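Insulinase family protease (Yersinia pestis, PDB 3GO9) is of unconfirmed function but belongs to the insulinase (M16) family, whose active members are zinc-dependent peptidases. Local coordinates at residues A[24-29]-A[215-220]; A[42-47]-A[389-394]; A[50-55]-A[126-131]. All blocks are in the same frame, centred on the assembly; numbering follows the deposited sequence.

Interaction 1: A[24-29]-A[215-220]; sequences PAWQQG and YVVGNV
Tyr-215 begins the contact by turning the edge of its phenol ring to the indole of Trp-26: Tyr-215 CD1 is 4.3 Å from Trp-26 CZ3, and that indole carbon lies near the plane of the phenol ring, at its edge. This is van der Waals packing at the six-membered end of the indole. The phenol hydroxyl is engaged elsewhere, hydrogen-bonded to Gln-399.

One residue further on, Val-216 offers its backbone rather than its side chain: its O lies 4.1 Å from Trp-26 CZ3, oblique to the indole plane. The isopropyl group packs instead on Ile-225 of helix 222-233.

Val-217 makes the tightest approach, with its CG2 3.4 Å from Trp-26 CH2 and 3.9 Å from CZ2 of the same ring. The methyl therefore sits at the outer corner of the benzo ring, and the two side chains run at a slant to one another. With chi1 at 175°, CG1 of Val-217 stands opposite the backbone N and CG2 beside it, which presents that second methyl to the tryptophan. On the other side, Trp-26 carries CG beside its own N, and a chi2 of 96° swings the benzo ring across to the valine.

The backbones themselves stay apart: the axes of strands 26-29 and 215-218 come no closer than 9.2 Å, with their directions at 150°. Such a gap is two strand spacings, and strand 36-41 fills it. It is hydrogen-bonded to the first segment through Gln-27 with Leu-39 and to the second through Val-216 with Gln-38 and Leu-40. The indole thus reaches from the outermost strand of the mixed sheet past strand 36-41 to strand 212-218, on the sheet face covered by helix 388-401, whose Arg-395 makes a cation-pi contact with Trp-26.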
ATOM      1  N   PRO A  24     -14.446 -13.851   8.026  1.00 14.62           N
ATOM      2  CA  PRO A  24     -14.186 -15.279   8.169  1.00 15.94           C
ATOM      3  C   PRO A  24     -13.942 -15.950   6.813  1.00 16.11           C
ATOM      4  O   PRO A  24     -13.451 -17.069   6.784  1.00 18.54           O
ATOM      5  CB  PRO A  24     -15.487 -15.803   8.834  1.00 16.84           C
ATOM      6  CG  PRO A  24     -16.506 -14.912   8.372  1.00 15.53           C
ATOM      7  CD  PRO A  24     -15.866 -13.538   8.302  1.00 15.52           C
ATOM      8  N   ALA A  25     -14.188 -15.247   5.713  1.00 15.98           N
ATOM      9  CA  ALA A  25     -13.850 -15.772   4.401  1.00 16.99           C
ATOM     10  C   ALA A  25     -12.331 -16.034   4.263  1.00 17.19           C
ATOM     11  O   ALA A  25     -11.925 -16.922   3.478  1.00 19.88           O
ATOM     12  CB  ALA A  25     -14.300 -14.841   3.345  1.00 16.85           C
ATOM     13  N   TRP A  26     -11.509 -15.287   4.998  1.00 16.00           N
ATOM     14  CA  TRP A  26     -10.055 -15.474   5.012  1.00 16.72           C
ATOM     15  C   TRP A  26      -9.682 -16.507   6.044  1.00 18.21           C
ATOM     16  O   TRP A  26      -9.635 -16.154   7.258  1.00 19.60           O
ATOM     17  CB  TRP A  26      -9.312 -14.172   5.268  1.00 16.82           C
ATOM     18  CG  TRP A  26      -9.125 -13.348   4.053  1.00 14.83           C
ATOM     19  CD1 TRP A  26      -9.878 -12.327   3.629  1.00 14.58           C
ATOM     20  CD2 TRP A  26      -8.099 -13.511   3.108  1.00 10.84           C
ATOM     21  NE1 TRP A  26      -9.387 -11.806   2.486  1.00 16.44           N
ATOM     22  CE2 TRP A  26      -8.287 -12.542   2.114  1.00 12.85           C
ATOM     23  CE3 TRP A  26      -7.037 -14.410   2.998  1.00 10.88           C
ATOM     24  CZ2 TRP A  26      -7.451 -12.417   1.046  1.00 12.58           C
ATOM     25  CZ3 TRP A  26      -6.181 -14.277   1.936  1.00 10.48           C
ATOM     26  CH2 TRP A  26      -6.396 -13.280   0.960  1.00 11.26           C
ATOM     27  N   GLN A  27      -9.449 -17.749   5.575  1.00 15.72           N
ATOM     28  CA  GLN A  27      -9.023 -18.885   6.357  1.00 15.79           C
ATOM     29  C   GLN A  27      -7.570 -18.698   6.710  1.00 15.02           C
ATOM     30  O   GLN A  27      -6.769 -18.307   5.870  1.00 13.72           O
ATOM     31  CB  GLN A  27      -9.150 -20.195   5.607  1.00 16.55           C
ATOM     32  CG  GLN A  27     -10.529 -20.415   4.936  1.00 22.52           C
ATOM     33  CD  GLN A  27     -10.588 -21.645   4.084  1.00 27.48           C
ATOM     34  OE1 GLN A  27     -11.080 -21.596   2.945  1.00 29.15           O
ATOM     35  NE2 GLN A  27     -10.077 -22.766   4.614  1.00 27.99           N
ATOM     36  N   GLN A  28      -7.221 -18.974   7.946  1.00 13.68           N
ATOM     37  CA  GLN A  28      -5.818 -18.778   8.342  1.00 14.34           C
ATOM     38  C   GLN A  28      -5.292 -19.939   9.128  1.00 14.14           C
ATOM     39  O   GLN A  28      -6.029 -20.663   9.803  1.00 13.88           O
ATOM     40  CB  GLN A  28      -5.716 -17.542   9.174  1.00 15.61           C
ATOM     41  CG  GLN A  28      -6.351 -16.297   8.510  1.00 20.52           C
ATOM     42  CD  GLN A  28      -6.207 -15.083   9.339  1.00 25.47           C
ATOM     43  OE1 GLN A  28      -5.397 -14.214   9.053  1.00 31.36           O
ATOM     44  NE2 GLN A  28      -7.015 -14.991  10.384  1.00 31.75           N
ATOM     45  N   GLY A  29      -4.007 -20.178   9.020  1.00 12.14           N
ATOM     46  CA  GLY A  29      -3.387 -21.199   9.836  1.00 13.57           C
ATOM     47  C   GLY A  29      -1.930 -20.873  10.093  1.00 12.35           C
ATOM     48  O   GLY A  29      -1.365 -19.926   9.509  1.00 10.79           O
ATOM     49  N   TYR A 215      -0.041 -16.051   1.221  1.00  6.97           N
ATOM     50  CA  TYR A 215      -1.425 -15.743   0.945  1.00  8.42           C
ATOM     51  C   TYR A 215      -1.803 -16.352  -0.398  1.00  7.57           C
ATOM     52  O   TYR A 215      -1.018 -16.342  -1.328  1.00  7.50           O
ATOM     53  CB  TYR A 215      -1.661 -14.218   0.800  1.00  7.82           C
ATOM     54  CG  TYR A 215      -1.236 -13.378   1.979  1.00  8.57           C
ATOM     55  CD1 TYR A 215      -2.200 -12.885   2.866  1.00 10.75           C
ATOM     56  CD2 TYR A 215       0.065 -13.032   2.158  1.00  9.04           C
ATOM     57  CE1 TYR A 215      -1.814 -12.111   3.977  1.00  9.29           C
ATOM     58  CE2 TYR A 215       0.461 -12.297   3.242  1.00  9.35           C
ATOM     59  CZ  TYR A 215      -0.513 -11.826   4.136  1.00 10.73           C
ATOM     60  OH  TYR A 215      -0.116 -11.026   5.225  1.00 15.09           O
ATOM     61  N   VAL A 216      -3.030 -16.887  -0.490  1.00  7.74           N
ATOM     62  CA  VAL A 216      -3.525 -17.478  -1.698  1.00  8.21           C
ATOM     63  C   VAL A 216      -4.960 -16.974  -1.881  1.00  8.53           C
ATOM     64  O   VAL A 216      -5.803 -17.101  -0.944  1.00  9.42           O
ATOM     65  CB  VAL A 216      -3.551 -19.011  -1.641  1.00  8.50           C
ATOM     66  CG1 VAL A 216      -4.149 -19.650  -2.933  1.00  8.93           C
ATOM     67  CG2 VAL A 216      -2.139 -19.570  -1.357  1.00 11.31           C
ATOM     68  N   VAL A 217      -5.253 -16.513  -3.090  1.00  7.27           N
ATOM     69  CA  VAL A 217      -6.632 -16.151  -3.459  1.00  7.83           C
ATOM     70  C   VAL A 217      -6.994 -16.847  -4.757  1.00  9.53           C
ATOM     71  O   VAL A 217      -6.273 -16.695  -5.764  1.00  9.31           O
ATOM     72  CB  VAL A 217      -6.748 -14.652  -3.714  1.00  7.72           C
ATOM     73  CG1 VAL A 217      -8.160 -14.262  -4.232  1.00  8.10           C
ATOM     74  CG2 VAL A 217      -6.423 -13.874  -2.397  1.00  9.00           C
ATOM     75  N   GLY A 218      -8.142 -17.521  -4.756  1.00  8.62           N
ATOM     76  CA  GLY A 218      -8.591 -18.129  -5.999  1.00  9.52           C
ATOM     77  C   GLY A 218      -9.555 -19.240  -5.789  1.00  9.68           C
ATOM     78  O   GLY A 218      -9.908 -19.591  -4.669  1.00  9.77           O
ATOM     79  N   ASN A 219     -10.039 -19.798  -6.897  1.00 10.29           N
ATOM     80  CA  ASN A 219     -11.031 -20.860  -6.809  1.00 12.27           C
ATOM     81  C   ASN A 219     -10.274 -22.141  -6.628  1.00 15.12           C
ATOM     82  O   ASN A 219     -10.108 -22.925  -7.564  1.00 17.50           O
ATOM     83  CB  ASN A 219     -11.901 -20.915  -8.062  1.00 12.86           C
ATOM     84  CG  ASN A 219     -12.973 -22.006  -7.949  1.00 11.31           C
ATOM     85  OD1 ASN A 219     -13.468 -22.280  -6.860  1.00 17.01           O
ATOM     86  ND2 ASN A 219     -13.400 -22.550  -9.095  1.00 15.87           N
ATOM     87  N   VAL A 220      -9.755 -22.324  -5.427  1.00 15.69           N
ATOM     88  CA  VAL A 220      -8.951 -23.457  -5.134  1.00 16.90           C
ATOM     89  C   VAL A 220      -9.714 -24.417  -4.225  1.00 17.15           C
ATOM     90  O   VAL A 220     -10.736 -24.063  -3.684  1.00 16.84           O
ATOM     91  CB  VAL A 220      -7.638 -23.036  -4.470  1.00 17.50           C
ATOM     92  CG1 VAL A 220      -6.916 -22.038  -5.345  1.00 17.37           C
ATOM     93  CG2 VAL A 220      -7.893 -22.398  -3.194  1.00 15.40           C
TER

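Interaction 2: A[42-47]-A[389-394]; sequences TPQRPS and DILMSQ. With ZN (zinc ion), chain B.
Leu-391 and Thr-42 meet methyl to methyl, tip to tip, with Leu-391 CD1 3.7 Å from Thr-42 CG2. The contact sets a type I beta turn, Thr-42 to Arg-45, against helix 388-401; the turn lies in the connection between strands 36-41 and 50-56. Gln-44 and the leucine approach from opposite directions, the amide arriving beside the threonine methyl with Gln-44 NE2 4.0 Å from Leu-391 CD1, a distance of packing between an amide and a methyl group. One branch of one leucine thus serves both residues.

Torsions explain the reach. Thr-42 has OG1 between its backbone N and carbonyl carbon (chi1 61°), leaving CG2 beside the N and directed at the helix, while the glutamine chain folds at chi2, -74°, to bring its amide round. The turn is closed by Arg-45 N bonding to Thr-42 O at 2.9 Å. Beyond it, Arg-45 pairs through NE with Asp-48 and through NH1 with Ala-384 O. Around Leu-391, Tyr-383 of helix 379-384 and Val-217 of strand 212-218 add further apolar packing, and Gly-218 fixes Thr-42 by a backbone hydrogen bond.

Near its start the helix also supplies a zinc ligand. Asp-389 OD2 binds the ion at 2.4 Å together with Asp-99, Glu-101 and Asp-387, whereas OD1 of the same carboxylate forms a salt bridge to Arg-102 NE, so both oxygens are held. Two waters also bind the ion, and one of them, 2.4 Å from the zinc, accepts a weak hydrogen bond from Asp-389 N at 3.3 Å.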
ATOM      1  N   THR A  42     -12.430 -18.364  -3.793  1.00 12.01           N
ATOM      2  CA  THR A  42     -13.290 -17.458  -4.559  1.00 12.18           C
ATOM      3  C   THR A  42     -14.133 -18.247  -5.570  1.00 13.67           C
ATOM      4  O   THR A  42     -13.897 -18.212  -6.781  1.00 14.53           O
ATOM      5  CB  THR A  42     -12.446 -16.395  -5.278  1.00 12.21           C
ATOM      6  OG1 THR A  42     -11.540 -17.033  -6.192  1.00 12.36           O
ATOM      7  CG2 THR A  42     -11.688 -15.540  -4.239  1.00 12.14           C
ATOM      8  N   PRO A  43     -15.151 -18.916  -5.067  1.00 15.06           N
ATOM      9  CA  PRO A  43     -16.000 -19.636  -6.018  1.00 17.27           C
ATOM     10  C   PRO A  43     -16.797 -18.672  -6.901  1.00 17.82           C
ATOM     11  O   PRO A  43     -17.313 -19.117  -7.919  1.00 18.58           O
ATOM     12  CB  PRO A  43     -16.935 -20.439  -5.087  1.00 17.81           C
ATOM     13  CG  PRO A  43     -16.912 -19.731  -3.814  1.00 18.26           C
ATOM     14  CD  PRO A  43     -15.533 -19.189  -3.674  1.00 15.87           C
ATOM     15  N   GLN A  44     -16.956 -17.415  -6.504  1.00 17.69           N
ATOM     16  CA  GLN A  44     -17.560 -16.379  -7.352  1.00 18.87           C
ATOM     17  C   GLN A  44     -16.648 -15.954  -8.506  1.00 18.73           C
ATOM     18  O   GLN A  44     -17.098 -15.246  -9.435  1.00 19.75           O
ATOM     19  CB  GLN A  44     -17.953 -15.145  -6.523  1.00 19.68           C
ATOM     20  CG  GLN A  44     -16.838 -14.166  -6.120  1.00 20.77           C
ATOM     21  CD  GLN A  44     -15.915 -14.654  -5.012  1.00 22.26           C
ATOM     22  OE1 GLN A  44     -16.099 -15.763  -4.433  1.00 17.43           O
ATOM     23  NE2 GLN A  44     -14.894 -13.811  -4.690  1.00 18.67           N
ATOM     24  N   ARG A  45     -15.366 -16.323  -8.450  1.00 16.64           N
ATOM     25  CA  ARG A  45     -14.427 -16.066  -9.550  1.00 15.83           C
ATOM     26  C   ARG A  45     -13.881 -17.411 -10.055  1.00 16.18           C
ATOM     27  O   ARG A  45     -12.693 -17.690  -9.931  1.00 14.74           O
ATOM     28  CB  ARG A  45     -13.280 -15.157  -9.048  1.00 15.93           C
ATOM     29  CG  ARG A  45     -13.659 -13.780  -8.460  1.00 17.53           C
ATOM     30  CD  ARG A  45     -14.296 -12.904  -9.472  1.00 19.03           C
ATOM     31  NE  ARG A  45     -13.343 -12.510 -10.521  1.00 16.23           N
ATOM     32  CZ  ARG A  45     -13.649 -11.673 -11.510  1.00 18.49           C
ATOM     33  NH1 ARG A  45     -14.888 -11.175 -11.629  1.00 18.78           N
ATOM     34  NH2 ARG A  45     -12.723 -11.361 -12.408  1.00 19.03           N
ATOM     35  N   PRO A  46     -14.756 -18.267 -10.626  1.00 15.78           N
ATOM     36  CA  PRO A  46     -14.390 -19.638 -10.769  1.00 16.55           C
ATOM     37  C   PRO A  46     -13.301 -19.872 -11.801  1.00 16.15           C
ATOM     38  O   PRO A  46     -12.588 -20.858 -11.670  1.00 18.54           O
ATOM     39  CB  PRO A  46     -15.711 -20.312 -11.193  1.00 17.24           C
ATOM     40  CG  PRO A  46     -16.458 -19.233 -11.843  1.00 16.57           C
ATOM     41  CD  PRO A  46     -16.170 -18.052 -10.986  1.00 16.73           C
ATOM     42  N   SER A  47     -13.157 -18.945 -12.765  1.00 16.19           N
ATOM     43  CA  SER A  47     -12.220 -19.051 -13.871  1.00 18.48           C
ATOM     44  C   SER A  47     -11.026 -18.081 -13.794  1.00 17.18           C
ATOM     45  O   SER A  47     -10.163 -18.080 -14.688  1.00 17.46           O
ATOM     46  CB  SER A  47     -12.971 -18.863 -15.197  1.00 18.45           C
ATOM     47  OG  SER A  47     -13.432 -17.538 -15.359  1.00 23.08           O
ATOM     48  N   ASP A 389      -6.621 -10.633  -8.292  1.00  8.30           N
ATOM     49  CA  ASP A 389      -5.473  -9.794  -7.920  1.00  8.85           C
ATOM     50  C   ASP A 389      -5.803  -8.544  -7.100  1.00  8.65           C
ATOM     51  O   ASP A 389      -4.996  -8.069  -6.284  1.00  8.58           O
ATOM     52  CB  ASP A 389      -4.598  -9.453  -9.108  1.00  9.66           C
ATOM     53  CG  ASP A 389      -5.147  -8.325  -9.962  1.00  9.82           C
ATOM     54  OD1 ASP A 389      -4.993  -7.167  -9.585  1.00 10.68           O
ATOM     55  OD2 ASP A 389      -5.744  -8.629 -10.987  1.00 12.07           O
ATOM     56  N   ILE A 390      -7.013  -8.001  -7.292  1.00  8.29           N
ATOM     57  CA  ILE A 390      -7.492  -6.882  -6.512  1.00  9.86           C
ATOM     58  C   ILE A 390      -7.864  -7.313  -5.094  1.00  9.08           C
ATOM     59  O   ILE A 390      -7.511  -6.614  -4.099  1.00 10.09           O
ATOM     60  CB  ILE A 390      -8.643  -6.107  -7.216  1.00  9.23           C
ATOM     61  CG1 ILE A 390      -8.110  -5.509  -8.530  1.00 12.01           C
ATOM     62  CG2 ILE A 390      -9.207  -4.999  -6.267  1.00 10.12           C
ATOM     63  CD1 ILE A 390      -9.212  -4.980  -9.454  1.00 13.53           C
ATOM     64  N   LEU A 391      -8.551  -8.465  -4.975  1.00  8.88           N
ATOM     65  CA  LEU A 391      -8.799  -9.045  -3.669  1.00  9.23           C
ATOM     66  C   LEU A 391      -7.470  -9.209  -2.915  1.00  8.52           C
ATOM     67  O   LEU A 391      -7.392  -8.967  -1.696  1.00  9.55           O
ATOM     68  CB  LEU A 391      -9.522 -10.399  -3.791  1.00  9.68           C
ATOM     69  CG  LEU A 391     -10.899 -10.391  -4.418  1.00 10.85           C
ATOM     70  CD1 LEU A 391     -11.452 -11.846  -4.617  1.00 11.80           C
ATOM     71  CD2 LEU A 391     -11.884  -9.535  -3.607  1.00 12.39           C
HETATM   72  N   MSE A 392      -6.457  -9.691  -3.630  1.00  8.54           N
HETATM   73  CA  MSE A 392      -5.146  -9.923  -3.012  1.00  7.99           C
HETATM   74  C   MSE A 392      -4.510  -8.629  -2.569  1.00  7.76           C
HETATM   75  O   MSE A 392      -4.028  -8.547  -1.425  1.00  9.85           O
HETATM   76  CB  MSE A 392      -4.204 -10.711  -3.922  1.00  8.41           C
HETATM   77  CG  MSE A 392      -2.841 -10.864  -3.344  1.00  7.57           C
HETATM   78 SE   MSE A 392      -2.877 -12.043  -1.740  0.60  8.66          SE
HETATM   79  CE  MSE A 392      -2.912 -13.724  -2.682  1.00  9.13           C
ATOM     80  N   SER A 393      -4.453  -7.617  -3.456  1.00  9.54           N
ATOM     81  CA  SER A 393      -3.785  -6.374  -3.087  1.00 10.40           C
ATOM     82  C   SER A 393      -4.487  -5.681  -1.944  1.00 10.82           C
ATOM     83  O   SER A 393      -3.854  -5.055  -1.103  1.00 12.10           O
ATOM     84  CB  SER A 393      -3.547  -5.464  -4.281  1.00 11.94           C
ATOM     85  OG  SER A 393      -4.747  -5.191  -4.923  1.00 14.38           O
ATOM     86  N   GLN A 394      -5.819  -5.777  -1.902  1.00 11.19           N
ATOM     87  CA  GLN A 394      -6.579  -5.213  -0.795  1.00 11.36           C
ATOM     88  C   GLN A 394      -6.212  -5.873   0.517  1.00 10.99           C
ATOM     89  O   GLN A 394      -6.011  -5.179   1.525  1.00 11.16           O
ATOM     90  CB  GLN A 394      -8.085  -5.336  -1.050  1.00 11.15           C
ATOM     91  CG  GLN A 394      -8.594  -4.375  -2.105  1.00 13.61           C
ATOM     92  CD  GLN A 394     -10.096  -4.348  -2.282  1.00 18.87           C
ATOM     93  OE1 GLN A 394     -10.858  -5.036  -1.573  1.00 23.17           O
ATOM     94  NE2 GLN A 394     -10.542  -3.588  -3.298  1.00 15.49           N
TER
HETATM   95 ZN    ZN B 601      -5.897 -10.491 -12.521  1.00 11.69          ZN
HETATM   96  O   HOH W   1      -5.612 -12.227 -10.963  1.00  9.57           O
HETATM   97  O   HOH W   2      -7.095 -12.173 -13.801  1.00 14.37           O

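Interaction 3: A[50-55]-A[126-131]; sequences IELRLI and DLLKDA
Extended strand 50-55 faces one side of helix 126-131, their backbones nearest at Leu-52 and Ala-131, whose CA atoms are 8.3 Å apart. Between them the contact is carried by a single methyl: Leu-52 CD2 lies 4.2 Å from Leu-128 CD1 and equally 4.2 Å from Ala-131 CB. Leu-128 and Ala-131 stand three residues apart, neighbours on the same helical side, so the methyl rests against both. The two leucines cross at about a right angle. Leu-128 has its CG opposite the backbone N (chi1 175°), which carries CD1 across to the strand although its CB does not point straight at it; the CB of Ala-131, by contrast, points toward the strand.

This is helix-on-sheet packing in an alpha+beta domain, as in M16 family proteins. Strand 50-56 is an inner strand of the mixed sheet, between 212-218 and 114-120, and helix 125-140 lies along one face, where Leu-132 and Leu-135 also touch Leu-52.

Strand alternation sends Glu-51 and Arg-53 to the other face, beneath helix 388-401. Both terminal nitrogens of Arg-53 grip one oxygen: NH2 reaches Glu-51 OE1 at 2.9 Å in a salt bridge, and NH1 reaches it at 3.0 Å. The oxygen lies in the guanidinium plane, yet NH1 of Arg-53 uses the anti lone pair of Glu-51 OE1, while NH2 comes to it from above the carboxylate plane. Arg-53 NH1 is also hydrogen-bonded to Leu-52 O at 3.0 Å, approaching from well above the carbonyl plane. The second oxygen of the pair, Glu-51 OE2, is taken by Ser-119 OG.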
ATOM      1  N   ILE A  50      -5.128 -17.721 -10.173  1.00  9.31           N
ATOM      2  CA  ILE A  50      -4.871 -18.039  -8.754  1.00  8.93           C
ATOM      3  C   ILE A  50      -3.708 -17.191  -8.387  1.00  8.16           C
ATOM      4  O   ILE A  50      -2.620 -17.323  -8.990  1.00  9.32           O
ATOM      5  CB  ILE A  50      -4.548 -19.495  -8.563  1.00  9.57           C
ATOM      6  CG1 ILE A  50      -5.626 -20.401  -9.141  1.00 12.20           C
ATOM      7  CG2 ILE A  50      -4.238 -19.856  -7.086  1.00 11.74           C
ATOM      8  CD1 ILE A  50      -6.997 -20.033  -8.747  1.00 13.52           C
ATOM      9  N   GLU A  51      -3.867 -16.362  -7.336  1.00  7.96           N
ATOM     10  CA  GLU A  51      -2.812 -15.449  -6.899  1.00  7.31           C
ATOM     11  C   GLU A  51      -2.142 -15.943  -5.624  1.00  8.24           C
ATOM     12  O   GLU A  51      -2.815 -16.258  -4.667  1.00  8.08           O
ATOM     13  CB  GLU A  51      -3.368 -14.043  -6.666  1.00  7.39           C
ATOM     14  CG  GLU A  51      -4.022 -13.413  -7.899  1.00  7.94           C
ATOM     15  CD  GLU A  51      -3.011 -13.106  -8.994  1.00  9.61           C
ATOM     16  OE1 GLU A  51      -1.864 -12.732  -8.653  1.00  9.67           O
ATOM     17  OE2 GLU A  51      -3.368 -13.197 -10.210  1.00 10.47           O
ATOM     18  N   LEU A  52      -0.805 -16.005  -5.644  1.00  6.72           N
ATOM     19  CA  LEU A  52      -0.021 -16.401  -4.495  1.00  7.76           C
ATOM     20  C   LEU A  52       0.938 -15.271  -4.126  1.00  6.53           C
ATOM     21  O   LEU A  52       1.611 -14.670  -4.994  1.00  8.09           O
ATOM     22  CB  LEU A  52       0.771 -17.688  -4.795  1.00  7.86           C
ATOM     23  CG  LEU A  52      -0.026 -18.955  -5.103  1.00 10.84           C
ATOM     24  CD1 LEU A  52      -0.276 -19.041  -6.566  1.00 15.25           C
ATOM     25  CD2 LEU A  52       0.820 -20.149  -4.706  1.00 18.20           C
ATOM     26  N   ARG A  53       1.081 -15.007  -2.831  1.00  7.84           N
ATOM     27  CA  ARG A  53       2.016 -14.004  -2.374  1.00  8.12           C
ATOM     28  C   ARG A  53       2.753 -14.594  -1.170  1.00  9.08           C
ATOM     29  O   ARG A  53       2.109 -15.126  -0.254  1.00  9.74           O
ATOM     30  CB  ARG A  53       1.299 -12.698  -1.966  1.00  7.82           C
ATOM     31  CG  ARG A  53       0.506 -12.113  -3.079  1.00  6.55           C
ATOM     32  CD  ARG A  53       1.335 -11.405  -4.129  1.00  9.32           C
ATOM     33  NE  ARG A  53       0.385 -10.756  -5.025  1.00  9.53           N
ATOM     34  CZ  ARG A  53      -0.237 -11.361  -6.038  1.00  8.56           C
ATOM     35  NH1 ARG A  53       0.056 -12.584  -6.401  1.00  8.79           N
ATOM     36  NH2 ARG A  53      -1.209 -10.753  -6.697  1.00  8.95           N
ATOM     37  N   LEU A  54       4.081 -14.494  -1.163  1.00  7.76           N
ATOM     38  CA  LEU A  54       4.839 -14.873   0.008  1.00  7.54           C
ATOM     39  C   LEU A  54       5.489 -13.621   0.483  1.00  7.77           C
ATOM     40  O   LEU A  54       6.334 -13.045  -0.229  1.00  7.89           O
ATOM     41  CB  LEU A  54       5.891 -15.963  -0.292  1.00  6.92           C
ATOM     42  CG  LEU A  54       6.788 -16.367   0.900  1.00  8.90           C
ATOM     43  CD1 LEU A  54       5.956 -17.178   1.950  1.00 10.30           C
ATOM     44  CD2 LEU A  54       7.953 -17.215   0.383  1.00 10.81           C
ATOM     45  N   ILE A  55       5.101 -13.184   1.677  1.00  7.40           N
ATOM     46  CA  ILE A  55       5.804 -12.067   2.336  1.00  8.81           C
ATOM     47  C   ILE A  55       6.795 -12.614   3.329  1.00  9.63           C
ATOM     48  O   ILE A  55       6.480 -13.479   4.176  1.00  8.95           O
ATOM     49  CB  ILE A  55       4.839 -11.065   3.074  1.00 10.53           C
ATOM     50  CG1 ILE A  55       3.930 -10.367   2.110  1.00 14.33           C
ATOM     51  CG2 ILE A  55       5.705  -9.969   3.842  1.00 12.38           C
ATOM     52  CD1 ILE A  55       2.824  -9.506   2.833  1.00 16.75           C
ATOM     53  N   ASP A 126      -0.955 -28.610 -11.826  1.00 14.20           N
ATOM     54  CA  ASP A 126       0.443 -28.792 -12.023  1.00 14.58           C
ATOM     55  C   ASP A 126       1.193 -27.536 -11.709  1.00 13.08           C
ATOM     56  O   ASP A 126       2.240 -27.601 -11.048  1.00 11.36           O
ATOM     57  CB  ASP A 126       0.799 -29.276 -13.428  1.00 15.54           C
ATOM     58  CG  ASP A 126       0.203 -28.449 -14.551  1.00 16.69           C
ATOM     59  OD1 ASP A 126      -0.876 -27.825 -14.456  1.00 18.21           O
ATOM     60  OD2 ASP A 126       0.820 -28.527 -15.626  1.00 20.92           O
ATOM     61  N   LEU A 127       0.677 -26.411 -12.179  1.00 11.86           N
ATOM     62  CA  LEU A 127       1.383 -25.143 -11.967  1.00 11.10           C
ATOM     63  C   LEU A 127       1.273 -24.672 -10.507  1.00 11.00           C
ATOM     64  O   LEU A 127       2.188 -24.070  -9.967  1.00 10.55           O
ATOM     65  CB  LEU A 127       0.902 -24.032 -12.925  1.00 10.76           C
ATOM     66  CG  LEU A 127       1.318 -24.266 -14.357  1.00 11.48           C
ATOM     67  CD1 LEU A 127       0.600 -23.208 -15.202  1.00 13.36           C
ATOM     68  CD2 LEU A 127       2.869 -24.183 -14.495  1.00 15.47           C
ATOM     69  N   LEU A 128       0.175 -25.014  -9.842  1.00 11.13           N
ATOM     70  CA  LEU A 128       0.073 -24.746  -8.415  1.00 11.47           C
ATOM     71  C   LEU A 128       1.141 -25.518  -7.655  1.00 11.67           C
ATOM     72  O   LEU A 128       1.816 -24.940  -6.804  1.00 10.69           O
ATOM     73  CB  LEU A 128      -1.332 -25.036  -7.898  1.00 12.94           C
ATOM     74  CG  LEU A 128      -1.521 -24.917  -6.397  1.00 15.11           C
ATOM     75  CD1 LEU A 128      -1.321 -23.500  -5.906  1.00 15.40           C
ATOM     76  CD2 LEU A 128      -2.938 -25.369  -6.077  1.00 16.48           C
ATOM     77  N   LYS A 129       1.317 -26.804  -7.976  1.00 11.59           N
ATOM     78  CA  LYS A 129       2.390 -27.584  -7.379  1.00 12.79           C
ATOM     79  C   LYS A 129       3.748 -26.941  -7.645  1.00 11.41           C
ATOM     80  O   LYS A 129       4.556 -26.823  -6.735  1.00 12.94           O
ATOM     81  CB  LYS A 129       2.368 -29.035  -7.890  1.00 13.73           C
ATOM     82  CG  LYS A 129       3.549 -29.866  -7.459  1.00 19.29           C
ATOM     83  CD  LYS A 129       3.340 -31.369  -7.700  1.00 23.77           C
ATOM     84  CE  LYS A 129       4.697 -32.161  -7.679  1.00 27.24           C
ATOM     85  NZ  LYS A 129       4.780 -33.217  -8.756  1.00 33.98           N
ATOM     86  N   ASP A 130       3.994 -26.540  -8.881  1.00 11.79           N
ATOM     87  CA  ASP A 130       5.273 -25.919  -9.263  1.00 11.78           C
ATOM     88  C   ASP A 130       5.466 -24.623  -8.506  1.00 11.24           C
ATOM     89  O   ASP A 130       6.580 -24.328  -8.029  1.00 11.64           O
ATOM     90  CB  ASP A 130       5.381 -25.653 -10.742  1.00 14.21           C
ATOM     91  CG  ASP A 130       5.452 -26.931 -11.570  1.00 19.94           C
ATOM     92  OD1 ASP A 130       5.718 -27.997 -10.987  1.00 23.44           O
ATOM     93  OD2 ASP A 130       5.234 -26.823 -12.812  1.00 25.36           O
ATOM     94  N   ALA A 131       4.412 -23.824  -8.412  1.00  9.83           N
ATOM     95  CA  ALA A 131       4.515 -22.556  -7.686  1.00  9.44           C
ATOM     96  C   ALA A 131       4.913 -22.774  -6.221  1.00 11.34           C
ATOM     97  O   ALA A 131       5.772 -22.094  -5.669  1.00 10.71           O
ATOM     98  CB  ALA A 131       3.225 -21.758  -7.761  1.00 11.45           C
TER

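How the interactions relate
Interactions 1 and 3 use strands of one mixed sheet, and interaction 2 packs against it through helix 388-401; centres 1 and 2 are about 10 Å apart, 1 and 3 about 13 Å, 2 and 3 about 14 Å. Strand 212-218 joins interactions 1 and 3: Tyr-215 N bonds to Arg-53 O at 2.8 Å, and Glu-51 N to Val-217 O at 2.9 Å. The helix of interaction 3 packs on the reverse face. Met-392 (selenomethionine) of interaction 2 touches both other contacts, its CE 3.5 Å from Tyr-215 O and 3.2 Å from Glu-51 O. The zinc held by Asp-389 is about 9 Å from the side chain of Val-217 and about 12 Å from that of Leu-52.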